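Pullulanase (Bacillus acidopullulyticus, PDB 2WAN) hydrolyses the alpha-1,6-glucosidic linkages of pullulan and probably of other branched starch-type polysaccharides, as a glycoside hydrolase with an amylase-like catalytic barrel. Local coordinates at residues Y118-K123 and P302-N307. Numbering follows the deposited sequence.
Sequences YLDDEK and PRNVLN
R303 and D120 meet where a parallel beta bridge, L119 with P302, joins strands 114-121 and 295-302, the first and last strands of a seven-stranded mixed sheet, and they illustrate how one arginine can serve a carboxylate and an aromatic ring together. The tight part lies here. R303 forms a bidentate, side-on salt bridge, its NE donating to D120 OD1 at 2.9 Å and its NH2 to D120 OD2 at 2.8 Å, with carboxylate and guanidinium nearly coplanar. Extended through chi1 and chi2, its chain carries CD over the centre of the Y118 ring, a CH-pi contact 3.8 Å from the centroid; the bend at chi3 (68°) then brings the guanidinium round to D120, one face turned to the ring. Beyond the pair, T576 OG1 is hydrogen-bonded to both Y118 OH and R303 NH1, and Q571 OE1 to the same hydroxyl. A leucine in place of R303 would probably leave the D120 carboxylate without its countercharge and freer to turn. Next to this, L119 O accepts hydrogen bonds from the backbone N-H groups of R303 and V305, which reach it from opposite faces of its carbonyl plane, while L119 CG rests 3.9 Å from V305 CG1. Toward exposed E122 the contact thins to V305 CG2, 3.6 Å from D121 O. Back at the tight end, OD1 of D120 spends its anti lone pair on N304 N, at 3.0 Å.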
ATOM      1  N   TYR A 118     -25.452  -1.854  12.529  1.00 23.96           N
ATOM      2  CA  TYR A 118     -24.165  -2.324  13.033  1.00 22.89           C
ATOM      3  C   TYR A 118     -24.058  -2.096  14.525  1.00 22.68           C
ATOM      4  O   TYR A 118     -24.436  -1.039  15.027  1.00 22.12           O
ATOM      5  CB  TYR A 118     -23.008  -1.568  12.355  1.00 20.39           C
ATOM      6  CG  TYR A 118     -22.699  -1.947  10.929  1.00 22.57           C
ATOM      7  CD1 TYR A 118     -22.640  -3.295  10.527  1.00 19.05           C
ATOM      8  CD2 TYR A 118     -22.405  -0.961   9.981  1.00 17.48           C
ATOM      9  CE1 TYR A 118     -22.328  -3.645   9.229  1.00 20.21           C
ATOM     10  CE2 TYR A 118     -22.079  -1.297   8.681  1.00 19.21           C
ATOM     11  CZ  TYR A 118     -22.039  -2.650   8.303  1.00 19.80           C
ATOM     12  OH  TYR A 118     -21.725  -3.010   7.014  1.00 20.14           O
ATOM     13  N   LEU A 119     -23.512  -3.078  15.233  1.00 20.81           N
ATOM     14  CA  LEU A 119     -23.148  -2.910  16.620  1.00 21.31           C
ATOM     15  C   LEU A 119     -21.701  -2.416  16.628  1.00 22.81           C
ATOM     16  O   LEU A 119     -20.758  -3.201  16.422  1.00 20.41           O
ATOM     17  CB  LEU A 119     -23.320  -4.238  17.382  1.00 20.69           C
ATOM     18  CG  LEU A 119     -23.151  -4.250  18.906  1.00 20.18           C
ATOM     19  CD1 LEU A 119     -24.206  -3.349  19.607  1.00 21.32           C
ATOM     20  CD2 LEU A 119     -23.218  -5.686  19.441  1.00 20.46           C
ATOM     21  N   ASP A 120     -21.529  -1.109  16.832  1.00 20.87           N
ATOM     22  CA  ASP A 120     -20.210  -0.470  16.694  1.00 21.61           C
ATOM     23  C   ASP A 120     -19.509  -0.181  18.005  1.00 21.72           C
ATOM     24  O   ASP A 120     -18.372   0.283  18.010  1.00 22.02           O
ATOM     25  CB  ASP A 120     -20.291   0.808  15.839  1.00 20.99           C
ATOM     26  CG  ASP A 120     -20.317   0.516  14.347  1.00 22.06           C
ATOM     27  OD1 ASP A 120     -19.783  -0.538  13.905  1.00 24.83           O
ATOM     28  OD2 ASP A 120     -20.870   1.346  13.597  1.00 22.16           O
ATOM     29  N   ASP A 121     -20.192  -0.434  19.122  1.00 22.14           N
ATOM     30  CA  ASP A 121     -19.577  -0.384  20.448  1.00 23.00           C
ATOM     31  C   ASP A 121     -20.393  -1.340  21.322  1.00 21.27           C
ATOM     32  O   ASP A 121     -21.395  -1.881  20.868  1.00 21.13           O
ATOM     33  CB  ASP A 121     -19.585   1.046  21.019  1.00 23.98           C
ATOM     34  CG  ASP A 121     -18.481   1.294  22.039  1.00 25.73           C
ATOM     35  OD1 ASP A 121     -18.040   2.458  22.154  1.00 31.49           O
ATOM     36  OD2 ASP A 121     -18.033   0.345  22.728  1.00 33.09           O
ATOM     37  N   GLU A 122     -19.959  -1.561  22.551  1.00 23.75           N
ATOM     38  CA  GLU A 122     -20.666  -2.490  23.435  1.00 28.39           C
ATOM     39  C   GLU A 122     -22.160  -2.153  23.579  1.00 29.19           C
ATOM     40  O   GLU A 122     -22.998  -3.050  23.577  1.00 28.40           O
ATOM     41  CB  GLU A 122     -19.976  -2.607  24.796  1.00 29.25           C
ATOM     42  CG  GLU A 122     -19.936  -1.343  25.619  1.00 33.37           C
ATOM     43  CD  GLU A 122     -19.862  -1.629  27.109  1.00 41.73           C
ATOM     44  OE1 GLU A 122     -20.368  -2.686  27.547  1.00 44.50           O
ATOM     45  OE2 GLU A 122     -19.295  -0.793  27.842  1.00 46.34           O
ATOM     46  N   LYS A 123     -22.482  -0.859  23.641  1.00 29.16           N
ATOM     47  CA  LYS A 123     -23.872  -0.415  23.793  1.00 29.02           C
ATOM     48  C   LYS A 123     -24.306   0.606  22.732  1.00 29.30           C
ATOM     49  O   LYS A 123     -25.162   1.458  22.998  1.00 27.52           O
ATOM     50  CB  LYS A 123     -24.081   0.172  25.198  1.00 31.58           C
ATOM     51  CG  LYS A 123     -23.840  -0.801  26.351  1.00 31.50           C
ATOM     52  CD  LYS A 123     -23.823  -0.056  27.686  1.00 33.80           C
ATOM     53  CE  LYS A 123     -23.645  -0.999  28.856  1.00 40.40           C
ATOM     54  NZ  LYS A 123     -23.089  -0.291  30.041  1.00 43.77           N
ATOM     55  N   PRO A 302     -22.565  -7.395  14.285  1.00 17.20           N
ATOM     56  CA  PRO A 302     -21.438  -6.845  15.022  1.00 18.26           C
ATOM     57  C   PRO A 302     -20.368  -6.298  14.056  1.00 18.35           C
ATOM     58  O   PRO A 302     -20.002  -6.978  13.096  1.00 18.04           O
ATOM     59  CB  PRO A 302     -20.911  -8.065  15.797  1.00 20.09           C
ATOM     60  CG  PRO A 302     -22.135  -8.951  15.941  1.00 19.67           C
ATOM     61  CD  PRO A 302     -22.811  -8.810  14.627  1.00 18.46           C
ATOM     62  N   ARG A 303     -19.930  -5.063  14.280  1.00 18.66           N
ATOM     63  CA  ARG A 303     -18.828  -4.488  13.497  1.00 18.34           C
ATOM     64  C   ARG A 303     -17.784  -3.924  14.459  1.00 17.70           C
ATOM     65  O   ARG A 303     -16.954  -4.667  14.964  1.00 18.59           O
ATOM     66  CB  ARG A 303     -19.316  -3.460  12.457  1.00 20.20           C
ATOM     67  CG  ARG A 303     -18.182  -2.899  11.555  1.00 15.98           C
ATOM     68  CD  ARG A 303     -18.695  -1.939  10.477  1.00 19.49           C
ATOM     69  NE  ARG A 303     -19.202  -0.685  11.043  1.00 20.30           N
ATOM     70  CZ  ARG A 303     -19.417   0.431  10.347  1.00 23.26           C
ATOM     71  NH1 ARG A 303     -19.163   0.482   9.045  1.00 19.50           N
ATOM     72  NH2 ARG A 303     -19.897   1.510  10.964  1.00 20.12           N
ATOM     73  N   ASN A 304     -17.841  -2.632  14.777  1.00 18.31           N
ATOM     74  CA  ASN A 304     -16.751  -2.019  15.522  1.00 19.01           C
ATOM     75  C   ASN A 304     -16.732  -2.383  16.998  1.00 16.70           C
ATOM     76  O   ASN A 304     -15.744  -2.136  17.687  1.00 17.75           O
ATOM     77  CB  ASN A 304     -16.706  -0.507  15.309  1.00 19.56           C
ATOM     78  CG  ASN A 304     -16.378  -0.133  13.873  1.00 23.37           C
ATOM     79  OD1 ASN A 304     -15.794  -0.929  13.139  1.00 19.01           O
ATOM     80  ND2 ASN A 304     -16.748   1.079  13.468  1.00 22.60           N
ATOM     81  N   VAL A 305     -17.801  -3.032  17.463  1.00 18.07           N
ATOM     82  CA  VAL A 305     -17.786  -3.622  18.804  1.00 18.41           C
ATOM     83  C   VAL A 305     -16.621  -4.625  18.950  1.00 18.11           C
ATOM     84  O   VAL A 305     -16.027  -4.755  20.028  1.00 18.76           O
ATOM     85  CB  VAL A 305     -19.140  -4.270  19.160  1.00 16.82           C
ATOM     86  CG1 VAL A 305     -19.463  -5.469  18.244  1.00 15.89           C
ATOM     87  CG2 VAL A 305     -19.163  -4.680  20.638  1.00 17.58           C
ATOM     88  N   LEU A 306     -16.283  -5.299  17.852  1.00 20.09           N
ATOM     89  CA  LEU A 306     -15.224  -6.316  17.873  1.00 17.30           C
ATOM     90  C   LEU A 306     -13.821  -5.721  18.011  1.00 18.29           C
ATOM     91  O   LEU A 306     -12.860  -6.456  18.250  1.00 17.55           O
ATOM     92  CB  LEU A 306     -15.324  -7.226  16.639  1.00 17.18           C
ATOM     93  CG  LEU A 306     -16.663  -7.940  16.431  1.00 18.50           C
ATOM     94  CD1 LEU A 306     -16.672  -8.700  15.095  1.00 15.98           C
ATOM     95  CD2 LEU A 306     -16.990  -8.887  17.604  1.00 16.19           C
ATOM     96  N   ASN A 307     -13.705  -4.396  17.867  1.00 17.79           N
ATOM     97  CA  ASN A 307     -12.443  -3.688  18.146  1.00 20.00           C
ATOM     98  C   ASN A 307     -12.027  -3.744  19.615  1.00 20.41           C
ATOM     99  O   ASN A 307     -10.855  -3.565  19.931  1.00 21.24           O
ATOM    100  CB  ASN A 307     -12.512  -2.198  17.776  1.00 19.34           C
ATOM    101  CG  ASN A 307     -12.786  -1.943  16.306  1.00 19.01           C
ATOM    102  OD1 ASN A 307     -12.793  -2.849  15.472  1.00 19.04           O
ATOM    103  ND2 ASN A 307     -13.021  -0.672  15.982  1.00 18.07           N
TER